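Local coordinates for protein T-box transcription factor TBX21 (Mus musculus, PDB 5T1J) that binds DNA through its T-box domain as the lineage-defining transcription factor of Th1 cells, activating Th1 genes and repressing the Th2 and Th17 programmes, at residues 36-50 with 113-125. Numbering follows the deposited sequence.
Sequences ITKQGRRMFPFLSFT and EVSFGKLKLTNNK. With nucleotides of chain F; nucleotides of chain E.
Arg-42 and Lys-120, an antiparallel non-hydrogen-bonded pair, illustrate how two short strands can present basic side chains to a DNA backbone. Arg-42 NH2 donates a weak hydrogen bond to OP1 of DG15 of chain F (2.8 Å), and C5' of that nucleotide lies over one guanidinium face. Lys-118 CA and CB and Gly-117 O lie on the opposite side, while Lys-120 CE comes up at the edge, its NZ 3.5 Å from the same OP1. A bend at chi3 (86°) turns the Arg-42 guanidinium back over DG15. At the other end, Asn-123 ND2 donates a hydrogen bond to OP2 of DT5 of chain E (2.7 Å), so the contact meets phosphates of two DNA chains.

Behind this first shell, Arg-41 and Leu-121 form an antiparallel hydrogen-bonded pair, one bond weak and the other implausibly short, and Thr-122 OG1 lies near Thr-37 O and Lys-38 O, beside the loop before Arg-41. Leu-121 leans on Met-43 and Ile-36. After a one-residue shift in register, a second ladder joins Ser-48 to Ser-115 and Phe-49 to Val-114, with Phe-49 N 3.3 Å from Val-114 O. Between the ladders, Gly-117 CA sits over the Phe-46 ring, a CH-pi contact 3.6 Å from the centroid, and Ser-115 OG closes an ST turn onto Gly-117 N.

Outward, Met-43 packs on Trp-24 of helix 21-29, Phe-49 and Phe-116 rest on Leu-147 of strand 142-151, and strand 120-122 runs parallel to strand 135-136.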
loop_
_atom_site.group_PDB
_atom_site.type_symbol
_atom_site.label_atom_id
_atom_site.label_comp_id
_atom_site.label_asym_id
_atom_site.label_seq_id
_atom_site.Cartn_x
_atom_site.Cartn_y
_atom_site.Cartn_z
ATOM N N ILE A 36 -18.136 8.486 5.550
ATOM C CA ILE A 36 -16.867 8.972 5.072
ATOM C C ILE A 36 -16.781 10.466 5.351
ATOM O O ILE A 36 -17.775 11.154 5.345
ATOM C CB ILE A 36 -16.716 8.642 3.587
ATOM C CG1 ILE A 36 -17.745 9.349 2.749
ATOM C CG2 ILE A 36 -16.941 7.177 3.354
ATOM C CD1 ILE A 36 -17.302 10.655 2.184
ATOM N N THR A 37 -15.593 10.987 5.597
ATOM C CA THR A 37 -15.474 12.390 5.976
ATOM C C THR A 37 -14.118 12.955 5.647
ATOM O O THR A 37 -13.132 12.240 5.713
ATOM C CB THR A 37 -15.748 12.566 7.477
ATOM O OG1 THR A 37 -17.152 12.705 7.629
ATOM C CG2 THR A 37 -15.079 13.814 8.066
ATOM N N LYS A 38 -14.109 14.245 5.304
ATOM C CA LYS A 38 -12.918 15.035 5.062
ATOM C C LYS A 38 -11.795 14.674 6.003
ATOM O O LYS A 38 -10.717 14.329 5.541
ATOM C CB LYS A 38 -13.246 16.520 5.202
ATOM C CG LYS A 38 -12.081 17.366 5.677
ATOM C CD LYS A 38 -12.156 18.811 5.167
ATOM C CE LYS A 38 -11.885 18.939 3.665
ATOM N NZ LYS A 38 -11.729 20.373 3.235
ATOM N N GLN A 39 -12.040 14.665 7.311
ATOM C CA GLN A 39 -10.937 14.376 8.216
ATOM C C GLN A 39 -10.664 12.873 8.225
ATOM O O GLN A 39 -9.515 12.435 8.238
ATOM C CB GLN A 39 -11.201 14.867 9.647
ATOM C CG GLN A 39 -10.215 14.188 10.640
ATOM C CD GLN A 39 -10.316 14.627 12.094
ATOM O OE1 GLN A 39 -11.408 14.820 12.629
ATOM N NE2 GLN A 39 -9.159 14.786 12.742
ATOM N N GLY A 40 -11.708 12.070 8.146
ATOM C CA GLY A 40 -11.501 10.639 8.164
ATOM C C GLY A 40 -12.445 9.947 9.117
ATOM O O GLY A 40 -12.945 10.538 10.089
ATOM N N ARG A 41 -12.724 8.689 8.826
ATOM C CA ARG A 41 -13.646 7.961 9.675
ATOM C C ARG A 41 -13.300 6.488 9.610
ATOM O O ARG A 41 -13.091 5.945 8.503
ATOM C CB ARG A 41 -15.089 8.193 9.236
ATOM C CG ARG A 41 -16.071 8.111 10.355
ATOM C CD ARG A 41 -16.138 9.426 11.157
ATOM N NE ARG A 41 -17.431 9.515 11.876
ATOM C CZ ARG A 41 -17.789 10.551 12.626
ATOM N NH1 ARG A 41 -16.952 11.582 12.795
ATOM N NH2 ARG A 41 -18.967 10.538 13.224
ATOM N N ARG A 42 -13.211 5.838 10.766
ATOM C CA ARG A 42 -12.850 4.439 10.727
ATOM C C ARG A 42 -14.077 3.603 10.526
ATOM O O ARG A 42 -15.128 3.932 11.029
ATOM C CB ARG A 42 -12.130 4.046 11.993
ATOM C CG ARG A 42 -12.661 4.831 13.182
ATOM C CD ARG A 42 -12.015 4.358 14.431
ATOM N NE ARG A 42 -10.774 5.056 14.611
ATOM C CZ ARG A 42 -9.957 4.837 15.622
ATOM N NH1 ARG A 42 -10.294 3.945 16.536
ATOM N NH2 ARG A 42 -8.819 5.530 15.721
ATOM N N MET A 43 -13.921 2.534 9.772
ATOM C CA MET A 43 -14.946 1.526 9.628
ATOM C C MET A 43 -15.559 0.967 10.914
ATOM O O MET A 43 -14.898 0.818 11.963
ATOM C CB MET A 43 -14.391 0.359 8.839
ATOM C CG MET A 43 -14.242 0.674 7.386
ATOM S SD MET A 43 -13.566 -0.695 6.461
ATOM C CE MET A 43 -14.593 -1.993 7.159
ATOM N N PHE A 44 -16.849 0.652 10.801
ATOM C CA PHE A 44 -17.590 -0.088 11.815
ATOM C C PHE A 44 -18.652 -0.893 11.124
ATOM O O PHE A 44 -19.469 -0.322 10.443
ATOM C CB PHE A 44 -18.216 0.854 12.831
ATOM C CG PHE A 44 -18.647 0.179 14.074
ATOM C CD1 PHE A 44 -18.002 0.447 15.267
ATOM C CD2 PHE A 44 -19.671 -0.778 14.069
ATOM C CE1 PHE A 44 -18.398 -0.198 16.453
ATOM C CE2 PHE A 44 -20.071 -1.436 15.281
ATOM C CZ PHE A 44 -19.442 -1.133 16.452
ATOM N N PRO A 45 -18.674 -2.215 11.313
ATOM C CA PRO A 45 -17.773 -2.965 12.183
ATOM C C PRO A 45 -16.462 -3.296 11.450
ATOM O O PRO A 45 -16.424 -4.188 10.592
ATOM C CB PRO A 45 -18.588 -4.221 12.504
ATOM C CG PRO A 45 -19.560 -4.371 11.330
ATOM C CD PRO A 45 -19.502 -3.121 10.502
ATOM N N PHE A 46 -15.377 -2.652 11.867
ATOM C CA PHE A 46 -14.126 -2.704 11.125
ATOM C C PHE A 46 -13.598 -4.117 10.828
ATOM O O PHE A 46 -13.500 -4.959 11.717
ATOM C CB PHE A 46 -13.036 -1.914 11.867
ATOM C CG PHE A 46 -13.022 -2.110 13.371
ATOM C CD1 PHE A 46 -12.772 -3.366 13.924
ATOM C CD2 PHE A 46 -13.141 -1.015 14.232
ATOM C CE1 PHE A 46 -12.718 -3.558 15.298
ATOM C CE2 PHE A 46 -13.068 -1.196 15.617
ATOM C CZ PHE A 46 -12.855 -2.477 16.147
ATOM N N LEU A 47 -13.217 -4.333 9.569
ATOM C CA LEU A 47 -12.721 -5.616 9.090
ATOM C C LEU A 47 -11.723 -6.198 10.085
ATOM O O LEU A 47 -10.683 -5.575 10.352
ATOM C CB LEU A 47 -12.061 -5.419 7.713
ATOM C CG LEU A 47 -11.842 -6.672 6.862
ATOM C CD1 LEU A 47 -13.022 -7.627 7.069
ATOM C CD2 LEU A 47 -11.695 -6.313 5.389
ATOM N N SER A 48 -12.005 -7.393 10.607
ATOM C CA SER A 48 -11.146 -7.966 11.658
ATOM C C SER A 48 -11.329 -9.450 11.776
ATOM O O SER A 48 -12.410 -9.917 12.096
ATOM C CB SER A 48 -11.435 -7.359 13.039
ATOM O OG SER A 48 -11.607 -5.955 12.985
ATOM N N PHE A 49 -10.277 -10.215 11.565
ATOM C CA PHE A 49 -10.487 -11.650 11.612
ATOM C C PHE A 49 -9.301 -12.540 11.993
ATOM O O PHE A 49 -8.444 -12.160 12.790
ATOM C CB PHE A 49 -11.078 -12.099 10.271
ATOM C CG PHE A 49 -10.419 -11.502 9.057
ATOM C CD1 PHE A 49 -9.061 -11.670 8.811
ATOM C CD2 PHE A 49 -11.203 -10.816 8.109
ATOM C CE1 PHE A 49 -8.497 -11.132 7.676
ATOM C CE2 PHE A 49 -10.634 -10.278 6.958
ATOM C CZ PHE A 49 -9.285 -10.437 6.748
ATOM N N THR A 50 -9.322 -13.758 11.466
ATOM C CA THR A 50 -8.446 -14.829 11.903
ATOM C C THR A 50 -7.897 -15.598 10.716
ATOM O O THR A 50 -8.595 -15.809 9.713
ATOM C CB THR A 50 -9.180 -15.758 12.893
ATOM O OG1 THR A 50 -9.361 -15.043 14.121
ATOM C CG2 THR A 50 -8.387 -17.012 13.201
ATOM N N GLU A 113 -5.745 -11.582 17.236
ATOM C CA GLU A 113 -6.189 -10.328 16.642
ATOM C C GLU A 113 -5.423 -9.809 15.399
ATOM O O GLU A 113 -4.312 -9.269 15.541
ATOM C CB GLU A 113 -6.068 -9.253 17.739
ATOM C CG GLU A 113 -6.806 -9.546 19.074
ATOM C CD GLU A 113 -6.787 -8.352 20.034
ATOM O OE1 GLU A 113 -5.891 -7.490 19.902
ATOM O OE2 GLU A 113 -7.659 -8.272 20.922
ATOM N N VAL A 114 -5.969 -9.982 14.195
ATOM C CA VAL A 114 -5.524 -9.118 13.093
ATOM C C VAL A 114 -6.704 -8.173 12.764
ATOM O O VAL A 114 -7.544 -8.394 11.865
ATOM C CB VAL A 114 -5.033 -9.903 11.847
ATOM C CG1 VAL A 114 -3.681 -10.459 12.105
ATOM C CG2 VAL A 114 -5.983 -11.029 11.521
ATOM N N SER A 115 -6.736 -7.104 13.548
ATOM C CA SER A 115 -7.754 -6.075 13.480
ATOM C C SER A 115 -7.333 -4.968 12.519
ATOM O O SER A 115 -6.101 -4.687 12.374
ATOM C CB SER A 115 -8.010 -5.527 14.890
ATOM O OG SER A 115 -8.553 -4.223 14.891
ATOM N N PHE A 116 -8.317 -4.358 11.855
ATOM C CA PHE A 116 -8.044 -3.185 11.035
ATOM C C PHE A 116 -8.870 -2.033 11.600
ATOM O O PHE A 116 -9.521 -1.279 10.835
ATOM C CB PHE A 116 -8.358 -3.424 9.551
ATOM C CG PHE A 116 -7.501 -4.480 8.897
ATOM C CD1 PHE A 116 -6.597 -4.127 7.909
ATOM C CD2 PHE A 116 -7.588 -5.816 9.265
ATOM C CE1 PHE A 116 -5.799 -5.078 7.282
ATOM C CE2 PHE A 116 -6.776 -6.770 8.632
ATOM C CZ PHE A 116 -5.886 -6.395 7.646
ATOM N N GLY A 117 -8.890 -1.950 12.940
ATOM C CA GLY A 117 -9.736 -1.022 13.676
ATOM C C GLY A 117 -9.482 0.476 13.540
ATOM O O GLY A 117 -10.288 1.296 14.010
ATOM N N LYS A 118 -8.386 0.865 12.891
ATOM C CA LYS A 118 -8.138 2.300 12.741
ATOM C C LYS A 118 -8.176 2.798 11.296
ATOM O O LYS A 118 -8.048 4.021 11.061
ATOM C CB LYS A 118 -6.816 2.687 13.392
ATOM C CG LYS A 118 -6.464 1.783 14.527
ATOM C CD LYS A 118 -5.770 2.548 15.642
ATOM C CE LYS A 118 -6.234 1.954 16.976
ATOM N NZ LYS A 118 -5.980 2.785 18.176
ATOM N N LEU A 119 -8.353 1.863 10.355
ATOM C CA LEU A 119 -8.462 2.189 8.950
ATOM C C LEU A 119 -9.395 3.346 8.856
ATOM O O LEU A 119 -10.507 3.189 9.270
ATOM C CB LEU A 119 -8.976 0.983 8.185
ATOM C CG LEU A 119 -8.723 0.950 6.692
ATOM C CD1 LEU A 119 -9.007 -0.434 6.114
ATOM C CD2 LEU A 119 -9.515 2.026 6.007
ATOM N N LYS A 120 -9.001 4.506 8.353
ATOM C CA LYS A 120 -10.004 5.570 8.254
ATOM C C LYS A 120 -10.478 5.700 6.809
ATOM O O LYS A 120 -9.685 5.404 5.869
ATOM C CB LYS A 120 -9.498 6.941 8.705
ATOM C CG LYS A 120 -8.747 7.005 9.977
ATOM C CD LYS A 120 -9.566 6.853 11.179
ATOM C CE LYS A 120 -9.018 7.739 12.271
ATOM N NZ LYS A 120 -9.162 9.177 11.867
ATOM N N LEU A 121 -11.724 6.198 6.636
ATOM C CA LEU A 121 -12.289 6.464 5.296
ATOM C C LEU A 121 -12.654 7.940 5.131
ATOM O O LEU A 121 -12.912 8.630 6.126
ATOM C CB LEU A 121 -13.488 5.582 5.035
ATOM C CG LEU A 121 -13.276 4.103 5.392
ATOM C CD1 LEU A 121 -14.418 3.712 6.266
ATOM C CD2 LEU A 121 -13.216 3.189 4.199
ATOM N N THR A 122 -12.593 8.425 3.884
ATOM C CA THR A 122 -12.711 9.861 3.561
ATOM C C THR A 122 -13.128 10.196 2.113
ATOM O O THR A 122 -13.448 9.292 1.318
ATOM C CB THR A 122 -11.354 10.610 3.822
ATOM O OG1 THR A 122 -11.601 12.018 3.966
ATOM C CG2 THR A 122 -10.358 10.396 2.689
ATOM N N ASN A 123 -13.131 11.503 1.790
ATOM C CA ASN A 123 -13.476 11.998 0.448
ATOM C C ASN A 123 -12.481 12.993 -0.218
ATOM O O ASN A 123 -12.845 13.651 -1.195
ATOM C CB ASN A 123 -14.867 12.625 0.513
ATOM C CG ASN A 123 -14.927 13.843 1.423
ATOM O OD1 ASN A 123 -13.917 14.505 1.679
ATOM N ND2 ASN A 123 -16.108 14.116 1.952
ATOM N N ASN A 124 -11.247 13.112 0.290
ATOM C CA ASN A 124 -10.229 13.982 -0.340
ATOM C C ASN A 124 -9.174 13.253 -1.185
ATOM O O ASN A 124 -8.159 12.797 -0.655
ATOM C CB ASN A 124 -9.481 14.817 0.713
ATOM C CG ASN A 124 -10.324 15.943 1.284
ATOM O OD1 ASN A 124 -10.429 16.107 2.501
ATOM N ND2 ASN A 124 -10.911 16.743 0.400
ATOM N N LYS A 125 -9.400 13.193 -2.502
ATOM C CA LYS A 125 -8.487 12.528 -3.449
ATOM C C LYS A 125 -7.231 13.401 -3.647
ATOM O O LYS A 125 -6.255 12.988 -4.284
ATOM C CB LYS A 125 -9.227 12.250 -4.787
ATOM C CG LYS A 125 -8.517 11.372 -5.888
ATOM C CD LYS A 125 -9.542 10.958 -7.001
ATOM C CE LYS A 125 -8.961 10.101 -8.133
ATOM N NZ LYS A 125 -8.157 10.900 -9.046
ATOM P P DG F 15 -9.785 9.423 15.839
ATOM O OP1 DG F 15 -8.974 8.314 15.297
ATOM O OP2 DG F 15 -9.947 10.695 15.088
ATOM O "O5'" DG F 15 -11.179 8.702 16.096
ATOM C "C5'" DG F 15 -11.181 7.511 16.844
ATOM C "C4'" DG F 15 -12.515 7.306 17.470
ATOM O "O4'" DG F 15 -12.739 8.347 18.419
ATOM C "C3'" DG F 15 -13.668 7.348 16.501
ATOM O "O3'" DG F 15 -14.582 6.317 16.823
ATOM C "C2'" DG F 15 -14.253 8.736 16.750
ATOM C "C1'" DG F 15 -14.000 8.880 18.227
ATOM N N9 DG F 15 -13.883 10.237 18.692
ATOM C C8 DG F 15 -12.867 11.098 18.404
ATOM N N7 DG F 15 -12.991 12.257 18.972
ATOM C C5 DG F 15 -14.186 12.168 19.660
ATOM C C6 DG F 15 -14.840 13.129 20.449
ATOM O O6 DG F 15 -14.462 14.290 20.695
ATOM N N1 DG F 15 -16.049 12.634 20.967
ATOM C C2 DG F 15 -16.533 11.359 20.742
ATOM N N2 DG F 15 -17.695 11.045 21.328
ATOM N N3 DG F 15 -15.918 10.453 19.995
ATOM C C4 DG F 15 -14.754 10.924 19.494
ATOM P P DT F 16 -15.457 5.646 15.657
ATOM O OP1 DT F 16 -15.197 4.187 15.715
ATOM O OP2 DT F 16 -15.229 6.368 14.383
ATOM O "O5'" DT F 16 -16.965 5.913 16.112
ATOM C "C5'" DT F 16 -17.319 7.140 16.723
ATOM C "C4'" DT F 16 -18.797 7.150 17.070
ATOM O "O4'" DT F 16 -19.013 8.116 18.130
ATOM C "C3'" DT F 16 -19.669 7.554 15.906
ATOM O "O3'" DT F 16 -20.782 6.715 15.712
ATOM C "C2'" DT F 16 -20.108 8.969 16.237
ATOM C "C1'" DT F 16 -19.881 9.131 17.734
ATOM N N1 DT F 16 -19.244 10.449 17.988
ATOM C C2 DT F 16 -19.831 11.348 18.844
ATOM O O2 DT F 16 -20.811 11.093 19.507
ATOM N N3 DT F 16 -19.184 12.563 18.928
ATOM C C4 DT F 16 -18.036 12.965 18.221
ATOM O O4 DT F 16 -17.517 14.083 18.351
ATOM C C5 DT F 16 -17.502 11.977 17.320
ATOM C C7 DT F 16 -16.287 12.278 16.505
ATOM C C6 DT F 16 -18.126 10.793 17.239
ATOM P P DT E 5 -17.544 17.346 2.645
ATOM O OP1 DT E 5 -16.415 17.729 1.782
ATOM O OP2 DT E 5 -17.624 15.950 3.135
ATOM O "O5'" DT E 5 -17.704 18.340 3.900
ATOM C "C5'" DT E 5 -17.664 19.728 3.701
ATOM C "C4'" DT E 5 -18.364 20.487 4.821
ATOM O "O4'" DT E 5 -19.652 19.882 5.104
ATOM C "C3'" DT E 5 -17.640 20.512 6.171
ATOM O "O3'" DT E 5 -17.108 21.797 6.439
ATOM C "C2'" DT E 5 -18.725 20.145 7.201
ATOM C "C1'" DT E 5 -20.001 20.264 6.398
ATOM N N1 DT E 5 -21.070 19.396 6.888
ATOM C C2 DT E 5 -22.109 19.966 7.595
ATOM O O2 DT E 5 -22.197 21.169 7.796
ATOM N N3 DT E 5 -23.061 19.087 8.029
ATOM C C4 DT E 5 -23.064 17.723 7.854
ATOM O O4 DT E 5 -23.966 17.023 8.289
ATOM C C5 DT E 5 -21.933 17.176 7.124
ATOM C C7 DT E 5 -21.833 15.692 6.881
ATOM C C6 DT E 5 -20.994 18.032 6.689
#